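Local coordinates for short chain dehydrogenase (Rhodopseudomonas palustris, PDB 3H7A), which probably catalyses an NAD(P)(H)-dependent oxidation or reduction of a still unidentified substrate, at residues Ile13-Tyr18 and Glu42-Leu47; Asn76-Asp79 and Pro83-Val86; Leu128-Gly133 and Arg171-Lys176; Ala220-Gln225 and Met238-Tyr243. One frame throughout, in Å; residues are numbered along the deposited sequence. Where two conformers were deposited one is given.

From the N terminus, the four contacts close their loops one after another; none nests in or crosses another. Contact 1 closes the first, joining the glycine-rich turn after strand 9-13 to the start of helix 45-53. Contact 2 is short-range, folding helix 68-81 back onto strand 84-89 with three residues between its segments. Contact 3 spans strand 135-142 and most of helix 153-173, bringing the C-terminal ends of two long helices together. Contact 4 fastens helix 216-228 to strand 237-240, outermost of the sheet within this chain. Contacts 2 and 3 touch, through His132 and Asp79 and through Met129 packing on Leu84, whereas contacts 1 and 3 lie on opposite sides of the chain's centre.

Contact 1 of 4, residues Ile13-Tyr18 and Glu42-Leu47; sequences IGAGDY and EKLAPL
Ala15 lies in the loop between strand 9-13 and helix 18-29 and turns its CB toward segment 42-47, where a short 3-10 turn leads into helix 45-53. Within that turn Ala45 N donates to Glu42 O at 3.2 Å. The closest approach is that of Leu44 CD2, 3.6 Å from Ala15 O; the same methyl lies 3.9 Å from Ala15 CB, so a single branch of the leucine covers both the methyl and the carbonyl of the alanine. Leu44 CG stands anti to its own carbonyl carbon (chi1 -66°), and this brings the branch across to the loop although CB itself does not aim there. The loop is a variant of the glycine-rich turn with which short-chain dehydrogenases usually bind the dinucleotide: Gly14 and Gly16 lie in it, and Gly20 follows in the first turn of the helix. At Gly14 (phi 110°) a CB would press on Ile13 O. Asp17 N-caps that helix, its OD1 accepting from Gly20 N. Leu47 reaches Ala15 more loosely, its CD2 being 4.4 Å from Ala15 O, and also packs on Ala21, Ala24 and Lys25 of helix 18-29. Backbone hydrogen bonds between Gly37 and both Gly14 and Ala15 tie the loop to strand 33-38.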
# COMPACT_ATOMS: atom_id res chain seq x y z
N ILE B 13 -12.46 -24.88 5.92
CA ILE B 13 -13.39 -24.23 6.83
C ILE B 13 -14.21 -23.24 6.01
O ILE B 13 -13.73 -22.18 5.64
CB ILE B 13 -12.68 -23.59 8.06
CG1 ILE B 13 -12.08 -24.70 8.94
CG2 ILE B 13 -13.65 -22.76 8.88
CD1 ILE B 13 -10.88 -24.28 9.76
N GLY B 14 -15.44 -23.64 5.69
CA GLY B 14 -16.32 -22.84 4.84
C GLY B 14 -16.51 -23.50 3.48
O GLY B 14 -16.20 -22.91 2.44
N ALA B 15 -17.02 -24.73 3.50
CA ALA B 15 -17.25 -25.49 2.27
C ALA B 15 -18.70 -25.39 1.79
O ALA B 15 -19.16 -26.21 0.98
CB ALA B 15 -16.83 -26.93 2.45
N GLY B 16 -19.42 -24.37 2.26
CA GLY B 16 -20.83 -24.20 1.93
C GLY B 16 -21.17 -23.42 0.68
O GLY B 16 -22.30 -23.49 0.19
N ASP B 17 -20.21 -22.65 0.17
CA ASP B 17 -20.40 -21.93 -1.09
C ASP B 17 -19.76 -22.69 -2.25
O ASP B 17 -19.14 -23.74 -2.05
CB ASP B 17 -19.89 -20.47 -1.02
CG ASP B 17 -18.41 -20.35 -0.64
OD1 ASP B 17 -17.70 -21.36 -0.52
OD2 ASP B 17 -17.94 -19.21 -0.45
N TYR B 18 -19.90 -22.14 -3.45
CA TYR B 18 -19.31 -22.74 -4.64
C TYR B 18 -17.78 -22.74 -4.61
O TYR B 18 -17.15 -23.72 -5.00
CB TYR B 18 -19.84 -22.06 -5.90
CG TYR B 18 -21.30 -22.36 -6.17
CD1 TYR B 18 -21.70 -23.61 -6.62
CD2 TYR B 18 -22.27 -21.38 -5.94
CE1 TYR B 18 -23.04 -23.90 -6.86
CE2 TYR B 18 -23.62 -21.65 -6.18
CZ TYR B 18 -23.99 -22.91 -6.64
OH TYR B 18 -25.32 -23.19 -6.87
N GLU B 42 -25.29 -31.49 6.71
CA GLU B 42 -26.13 -32.32 5.86
C GLU B 42 -26.22 -31.78 4.43
O GLU B 42 -26.37 -32.55 3.49
CB GLU B 42 -27.51 -32.52 6.49
CG GLU B 42 -27.49 -33.40 7.74
CD GLU B 42 -28.81 -33.43 8.51
OE1 GLU B 42 -29.05 -34.42 9.24
OE2 GLU B 42 -29.61 -32.47 8.39
N LYS B 43 -26.10 -30.46 4.27
CA LYS B 43 -26.04 -29.82 2.95
C LYS B 43 -24.75 -30.12 2.15
O LYS B 43 -24.67 -29.83 0.96
CB LYS B 43 -26.25 -28.31 3.06
CG LYS B 43 -27.70 -27.86 2.90
CD LYS B 43 -27.83 -26.36 3.14
CE LYS B 43 -28.70 -25.68 2.07
NZ LYS B 43 -30.15 -25.95 2.27
N LEU B 44 -23.76 -30.72 2.81
CA LEU B 44 -22.55 -31.20 2.13
C LEU B 44 -22.73 -32.53 1.42
O LEU B 44 -21.83 -32.97 0.72
CB LEU B 44 -21.37 -31.32 3.11
CG LEU B 44 -20.85 -30.03 3.74
CD1 LEU B 44 -20.10 -30.27 5.05
CD2 LEU B 44 -19.98 -29.27 2.74
N ALA B 45 -23.89 -33.17 1.61
CA ALA B 45 -24.15 -34.49 1.01
C ALA B 45 -23.98 -34.57 -0.52
O ALA B 45 -23.39 -35.54 -1.00
CB ALA B 45 -25.51 -35.05 1.45
N PRO B 46 -24.49 -33.58 -1.30
CA PRO B 46 -24.13 -33.61 -2.72
C PRO B 46 -22.62 -33.56 -3.00
O PRO B 46 -22.14 -34.31 -3.86
CB PRO B 46 -24.83 -32.36 -3.28
CG PRO B 46 -25.98 -32.15 -2.36
CD PRO B 46 -25.43 -32.48 -1.01
N LEU B 47 -21.88 -32.71 -2.27
CA LEU B 47 -20.43 -32.58 -2.43
C LEU B 47 -19.70 -33.89 -2.13
O LEU B 47 -18.81 -34.30 -2.89
CB LEU B 47 -19.87 -31.44 -1.57
CG LEU B 47 -18.35 -31.17 -1.61
CD1 LEU B 47 -17.86 -30.84 -3.02
CD2 LEU B 47 -17.95 -30.07 -0.62

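Contact 2 of 4, residues Asn76-Asp79 and Pro83-Val86; sequences NAAD and PLEV
Pro83, just ahead of strand 84-89, meets the carboxylate of Asp79 through its backbone: Asp79 OD1 is 3.5 Å from Pro83 CA, while the CB of the proline is directed away from the helix. Leu84 follows and carries most of the contact. Its backbone N donates to Asp79 OD1 at 2.8 Å with a nearly straight N-H...O angle of 178°, and Asp79 OD1 accepts with its anti lone pair, the one away from OD2. Asp79 CG is anti to its backbone N (chi1 -166°), which carries the carboxylate back over the start of the strand. OD1 also accepts from His132 NE2, so two N-H groups grip one oxygen, an arrangement that would probably concentrate the negative charge there. Leu84 CB sits 4.0 Å from Asp79 CB, the two side chains crossing at about a right angle, and farther out Leu84 CD1 touches Ala78 CB at 4.2 Å. With Glu85 the chain turns its side chain away from the helix and pairs through the backbone with Thr9 and Lys136; Val86 pairs with Ala11. Strand 84-89 thus runs between strands 9-13 and 135-142 of the parallel Rossmann sheet, and Leu84 is packed by both helix 68-81, through Ala78 and Asp79, and helix 104-132, through Leu128.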
# COMPACT_ATOMS: atom_id res chain seq x y z
N ASN B 76 -8.57 -30.78 15.31
CA ASN B 76 -8.07 -31.95 16.04
C ASN B 76 -8.54 -33.26 15.40
O ASN B 76 -7.75 -34.19 15.25
CB ASN B 76 -8.51 -31.91 17.50
CG ASN B 76 -7.69 -30.96 18.34
OD1 ASN B 76 -6.61 -30.52 17.94
ND2 ASN B 76 -8.19 -30.64 19.53
N ALA B 77 -9.82 -33.31 15.02
CA ALA B 77 -10.39 -34.46 14.30
C ALA B 77 -9.70 -34.71 12.97
O ALA B 77 -9.39 -35.87 12.65
CB ALA B 77 -11.89 -34.27 14.09
N ALA B 78 -9.44 -33.64 12.22
CA ALA B 78 -8.76 -33.75 10.93
C ALA B 78 -7.35 -34.28 11.11
O ALA B 78 -6.97 -35.22 10.43
CB ALA B 78 -8.76 -32.43 10.15
N ASP B 79 -6.61 -33.70 12.05
CA ASP B 79 -5.25 -34.15 12.31
C ASP B 79 -5.17 -35.60 12.84
O ASP B 79 -4.19 -36.31 12.57
CB ASP B 79 -4.53 -33.20 13.27
CG ASP B 79 -3.04 -33.45 13.29
OD1 ASP B 79 -2.38 -33.28 12.25
OD2 ASP B 79 -2.51 -33.81 14.36
N PRO B 83 -2.24 -36.63 9.26
CA PRO B 83 -1.58 -35.35 9.49
C PRO B 83 -2.21 -34.18 8.72
O PRO B 83 -2.36 -34.25 7.50
CB PRO B 83 -0.16 -35.60 9.00
CG PRO B 83 0.06 -37.04 9.31
CD PRO B 83 -1.25 -37.71 9.07
N LEU B 84 -2.62 -33.16 9.46
CA LEU B 84 -3.18 -31.95 8.88
C LEU B 84 -2.09 -31.18 8.13
O LEU B 84 -1.14 -30.70 8.75
CB LEU B 84 -3.82 -31.08 9.98
CG LEU B 84 -4.44 -29.76 9.52
CD1 LEU B 84 -5.64 -29.97 8.65
CD2 LEU B 84 -4.82 -28.95 10.72
N GLU B 85 -2.23 -31.09 6.81
CA GLU B 85 -1.22 -30.44 5.96
C GLU B 85 -1.60 -29.09 5.36
O GLU B 85 -0.72 -28.28 5.05
CB GLU B 85 -0.74 -31.37 4.86
CG GLU B 85 0.49 -32.09 5.31
CD GLU B 85 0.89 -33.23 4.42
OE1 GLU B 85 0.66 -33.15 3.19
OE2 GLU B 85 1.45 -34.21 4.97
N VAL B 86 -2.89 -28.87 5.16
CA VAL B 86 -3.39 -27.62 4.59
C VAL B 86 -4.67 -27.23 5.32
O VAL B 86 -5.55 -28.06 5.47
CB VAL B 86 -3.67 -27.74 3.07
CG1 VAL B 86 -4.13 -26.40 2.47
CG2 VAL B 86 -2.44 -28.23 2.33

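Contact 3 of 4, residues Leu128-Gly133 and Arg171-Lys176; sequences LMLAHG and RELMPK
Leu130 divides its two methyls between Leu173 and Lys176. CD1 lies 4.1 Å from Leu173 CD2, the two leucine side chains crossing at about a right angle, whereas CD2 lies 4.0 Å from both Lys176 CB and Lys176 O. Contact with the lysine is therefore made by the base of its side chain and its carbonyl, while the ammonium end leads away. In the conformer given, the chain bends at chi4 (78°) and NZ donates back to Glu172 O at 3.0 Å, tilted 35° from the carbonyl plane, a bond that is doubtful as a general feature, since it rests on one of two conformers. Nearby, Gly133, the first residue past helix 104-132, has a positive phi, and its carbonyl accepts from Asn177 ND2. One layer in, Ile178 of strand 178-185 packs against both Leu130 and Leu173. From outside, a second subunit lays Leu100 on Leu130 and Ile99 on Leu173, and Glu172 OE1 accepts from Ile99 N of that subunit, so the ends of these two long helices help build a subunit interface. No hydrogen bond spans the two segments; the contact is chiefly apolar, consistent with methyl packing joining the helices while polar groups find their partners around it.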
# COMPACT_ATOMS: atom_id res chain seq x y z
N LEU B 128 -1.17 -27.78 15.46
CA LEU B 128 -1.13 -29.13 14.89
C LEU B 128 -0.00 -29.33 13.88
O LEU B 128 0.70 -30.34 13.93
CB LEU B 128 -2.48 -29.49 14.27
CG LEU B 128 -3.65 -29.48 15.25
CD1 LEU B 128 -4.96 -29.40 14.51
CD2 LEU B 128 -3.63 -30.68 16.17
N MET B 129 0.17 -28.36 12.97
CA MET B 129 1.15 -28.47 11.88
C MET B 129 2.61 -28.41 12.35
O MET B 129 3.47 -29.13 11.82
CB MET B 129 0.91 -27.39 10.82
CG MET B 129 -0.29 -27.60 9.94
SD MET B 129 -0.76 -26.07 9.10
CE MET B 129 -2.09 -26.70 8.10
N LEU B 130 2.89 -27.58 13.36
CA LEU B 130 4.24 -27.43 13.90
C LEU B 130 4.78 -28.74 14.51
O LEU B 130 5.99 -29.01 14.44
CB LEU B 130 4.32 -26.28 14.92
CG LEU B 130 4.36 -24.86 14.33
CD1 LEU B 130 4.04 -23.80 15.38
CD2 LEU B 130 5.68 -24.55 13.67
N ALA B 131 3.88 -29.55 15.06
CA ALA B 131 4.21 -30.89 15.53
C ALA B 131 4.69 -31.81 14.40
O ALA B 131 5.50 -32.71 14.63
CB ALA B 131 3.02 -31.50 16.25
N HIS B 132 4.19 -31.58 13.18
CA HIS B 132 4.63 -32.33 12.00
C HIS B 132 5.79 -31.65 11.29
O HIS B 132 6.41 -32.24 10.39
CB HIS B 132 3.47 -32.57 11.02
CG HIS B 132 2.29 -33.25 11.63
ND1 HIS B 132 2.32 -34.57 12.05
CD2 HIS B 132 1.04 -32.81 11.90
CE1 HIS B 132 1.14 -34.90 12.55
NE2 HIS B 132 0.35 -33.85 12.46
N GLY B 133 6.06 -30.40 11.67
CA GLY B 133 7.17 -29.62 11.14
C GLY B 133 6.96 -28.98 9.78
O GLY B 133 7.91 -28.48 9.19
N ARG B 171 4.92 -13.82 9.41
CA ARG B 171 6.21 -13.35 9.87
C ARG B 171 6.80 -14.36 10.87
O ARG B 171 7.99 -14.63 10.82
CB ARG B 171 6.12 -11.95 10.49
CG ARG B 171 5.54 -10.84 9.60
CD ARG B 171 6.43 -10.39 8.45
NE ARG B 171 7.77 -10.02 8.88
CZ ARG B 171 8.79 -9.79 8.05
NH1 ARG B 171 9.98 -9.47 8.55
NH2 ARG B 171 8.63 -9.88 6.74
N GLU B 172 5.95 -14.94 11.72
CA GLU B 172 6.38 -15.91 12.74
C GLU B 172 6.65 -17.33 12.21
O GLU B 172 7.61 -17.98 12.62
CB GLU B 172 5.38 -15.97 13.89
CG GLU B 172 5.93 -16.62 15.16
CD GLU B 172 4.89 -16.93 16.25
OE1 GLU B 172 3.85 -16.24 16.32
OE2 GLU B 172 5.13 -17.86 17.06
N LEU B 173 5.81 -17.80 11.29
CA LEU B 173 5.78 -19.23 10.95
C LEU B 173 6.38 -19.60 9.60
O LEU B 173 6.74 -20.76 9.40
CB LEU B 173 4.35 -19.78 11.05
CG LEU B 173 3.55 -19.48 12.33
CD1 LEU B 173 2.08 -19.83 12.14
CD2 LEU B 173 4.10 -20.16 13.57
N MET B 174 6.50 -18.64 8.68
CA MET B 174 7.20 -18.93 7.43
C MET B 174 8.65 -19.42 7.65
O MET B 174 9.04 -20.42 7.04
CB MET B 174 7.08 -17.78 6.40
CG MET B 174 5.77 -17.83 5.56
SD MET B 174 5.70 -16.44 4.45
CE MET B 174 4.68 -17.08 3.14
N PRO B 175 9.44 -18.78 8.57
CA PRO B 175 10.74 -19.41 8.86
C PRO B 175 10.67 -20.76 9.59
O PRO B 175 11.71 -21.42 9.73
CB PRO B 175 11.44 -18.39 9.78
CG PRO B 175 10.68 -17.11 9.59
CD PRO B 175 9.28 -17.54 9.36
N LYS B 176 9.48 -21.16 10.03
CA LYS B 176 9.28 -22.41 10.75
C LYS B 176 8.56 -23.43 9.87
O LYS B 176 7.94 -24.37 10.38
CB LYS B 176 8.49 -22.18 12.04
CG LYS B 176 9.18 -21.27 13.04
CD LYS B 176 8.60 -21.44 14.43
CE LYS B 176 9.23 -20.46 15.40
NZ LYS B 176 8.66 -19.09 15.23

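Contact 4 of 4, residues Ala220-Gln225 and Met238-Tyr243; sequences AGAYWQ and MEIRPY
Ala222 meets Met238 and Ile240 where the last helix of the Rossmann-type fold, 216-228, lies on strand 237-240, outermost of the sheet within this chain. The helix comes between strands 178-185 and 237-240 in the chain, and these two are parallel neighbours in the sheet, consistent with a beta-alpha-beta crossover, part of whose connection is not modelled. The axes of the short segments 220-225 and 238-240 run nearly antiparallel (158°) and 10.4 Å apart, and Ala222 CA is 8.1 Å from Ile240 CA. The side chain of Met238 can be followed outward. Its CB points toward the helix but has no close partner there; CG, anti to the backbone N (chi1 -154°), extends the chain to SD, which lies beside the amide end of Gln225. At chi3 (72°) the chain bends, and CE swings over to Ala222 CB, 4.1 Å away, still alongside the Gln225 amide. The orientation of that amide is uncertain, so the approach reads as packing. Met238 also packs on Leu183 of strand 178-185. A third subunit sets Thr235 against Met238 and Ile240, and Gln229 against Gln225, placing the contact next to a subunit interface. From the other strand residue, Ile240, CG1 lies between the backbone N and the carbonyl carbon and carries CD1 to within 3.8 Å of Ala222 CB.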
# COMPACT_ATOMS: atom_id res chain seq x y z
N ALA B 220 -9.96 -22.28 -6.69
CA ALA B 220 -9.39 -23.56 -6.26
C ALA B 220 -8.04 -23.78 -6.93
O ALA B 220 -7.10 -24.25 -6.28
CB ALA B 220 -10.34 -24.70 -6.56
N GLY B 221 -7.96 -23.42 -8.21
CA GLY B 221 -6.73 -23.46 -8.99
C GLY B 221 -5.65 -22.59 -8.40
O GLY B 221 -4.51 -23.04 -8.26
N ALA B 222 -6.02 -21.36 -8.03
CA ALA B 222 -5.10 -20.41 -7.37
C ALA B 222 -4.59 -20.92 -6.02
O ALA B 222 -3.40 -20.78 -5.69
CB ALA B 222 -5.76 -19.04 -7.22
N TYR B 223 -5.48 -21.52 -5.23
CA TYR B 223 -5.06 -22.13 -3.98
C TYR B 223 -4.12 -23.31 -4.22
O TYR B 223 -3.15 -23.50 -3.48
CB TYR B 223 -6.26 -22.57 -3.16
CG TYR B 223 -6.78 -21.48 -2.26
CD1 TYR B 223 -5.90 -20.77 -1.45
CD2 TYR B 223 -8.13 -21.17 -2.22
CE1 TYR B 223 -6.36 -19.77 -0.62
CE2 TYR B 223 -8.61 -20.18 -1.38
CZ TYR B 223 -7.70 -19.48 -0.57
OH TYR B 223 -8.10 -18.49 0.27
N TRP B 224 -4.41 -24.08 -5.27
CA TRP B 224 -3.51 -25.17 -5.67
C TRP B 224 -2.14 -24.63 -6.12
O TRP B 224 -1.11 -25.18 -5.76
CB TRP B 224 -4.13 -26.10 -6.74
CG TRP B 224 -3.22 -27.30 -7.01
CD1 TRP B 224 -2.53 -27.56 -8.16
CD2 TRP B 224 -2.89 -28.35 -6.09
NE1 TRP B 224 -1.79 -28.72 -8.02
CE2 TRP B 224 -2.00 -29.22 -6.76
CE3 TRP B 224 -3.27 -28.66 -4.78
CZ2 TRP B 224 -1.47 -30.37 -6.15
CZ3 TRP B 224 -2.76 -29.80 -4.18
CH2 TRP B 224 -1.85 -30.63 -4.86
N GLN B 225 -2.16 -23.54 -6.88
CA GLN B 225 -0.92 -22.85 -7.24
C GLN B 225 -0.10 -22.45 -6.00
O GLN B 225 1.11 -22.70 -5.94
CB GLN B 225 -1.22 -21.62 -8.10
CG GLN B 225 0.02 -20.99 -8.70
CD GLN B 225 -0.11 -19.49 -8.94
OE1 GLN B 225 0.86 -18.74 -8.79
NE2 GLN B 225 -1.31 -19.06 -9.32
N MET B 238 -1.71 -12.72 -2.67
CA MET B 238 -1.93 -12.79 -4.11
C MET B 238 -3.36 -12.34 -4.37
O MET B 238 -4.26 -12.71 -3.61
CB MET B 238 -1.73 -14.23 -4.58
CG MET B 238 -1.30 -14.35 -6.01
SD MET B 238 -0.84 -16.00 -6.52
CE MET B 238 -2.41 -16.85 -6.57
N GLU B 239 -3.58 -11.55 -5.41
CA GLU B 239 -4.93 -11.12 -5.77
C GLU B 239 -5.32 -11.62 -7.15
O GLU B 239 -4.54 -11.51 -8.09
CB GLU B 239 -5.08 -9.59 -5.70
CG GLU B 239 -6.53 -9.14 -5.90
CD GLU B 239 -6.76 -7.63 -5.78
OE1 GLU B 239 -5.82 -6.88 -5.40
OE2 GLU B 239 -7.90 -7.21 -6.06
N ILE B 240 -6.53 -12.18 -7.26
CA ILE B 240 -7.05 -12.67 -8.54
C ILE B 240 -8.37 -12.00 -8.87
O ILE B 240 -9.10 -11.60 -7.97
CB ILE B 240 -7.22 -14.22 -8.54
CG1 ILE B 240 -8.04 -14.69 -7.32
CG2 ILE B 240 -5.87 -14.87 -8.52
CD1 ILE B 240 -8.31 -16.19 -7.27
N ARG B 241 -8.66 -11.86 -10.16
CA ARG B 241 -9.99 -11.45 -10.65
C ARG B 241 -10.19 -11.90 -12.12
O ARG B 241 -9.19 -12.09 -12.84
CB ARG B 241 -10.26 -9.95 -10.46
CG ARG B 241 -9.20 -9.02 -10.96
CD ARG B 241 -9.77 -7.63 -11.17
NE ARG B 241 -10.82 -7.65 -12.20
CZ ARG B 241 -11.34 -6.56 -12.77
NH1 ARG B 241 -10.93 -5.35 -12.42
NH2 ARG B 241 -12.28 -6.70 -13.69
N PRO B 242 -11.45 -12.11 -12.55
CA PRO B 242 -11.71 -12.54 -13.94
C PRO B 242 -11.76 -11.40 -14.97
O PRO B 242 -12.04 -10.25 -14.59
CB PRO B 242 -13.08 -13.23 -13.85
CG PRO B 242 -13.77 -12.54 -12.71
CD PRO B 242 -12.71 -12.02 -11.77
N TYR B 243 -11.51 -11.72 -16.24
CA TYR B 243 -11.55 -10.71 -17.33
C TYR B 243 -12.34 -11.16 -18.57
O TYR B 243 -12.67 -12.34 -18.73
CB TYR B 243 -10.13 -10.27 -17.73
CG TYR B 243 -9.32 -9.67 -16.60
CD1 TYR B 243 -8.44 -10.47 -15.85
CD2 TYR B 243 -9.46 -8.33 -16.24
CE1 TYR B 243 -7.71 -9.93 -14.79
CE2 TYR B 243 -8.74 -7.78 -15.18
CZ TYR B 243 -7.86 -8.59 -14.46
OH TYR B 243 -7.14 -8.06 -13.40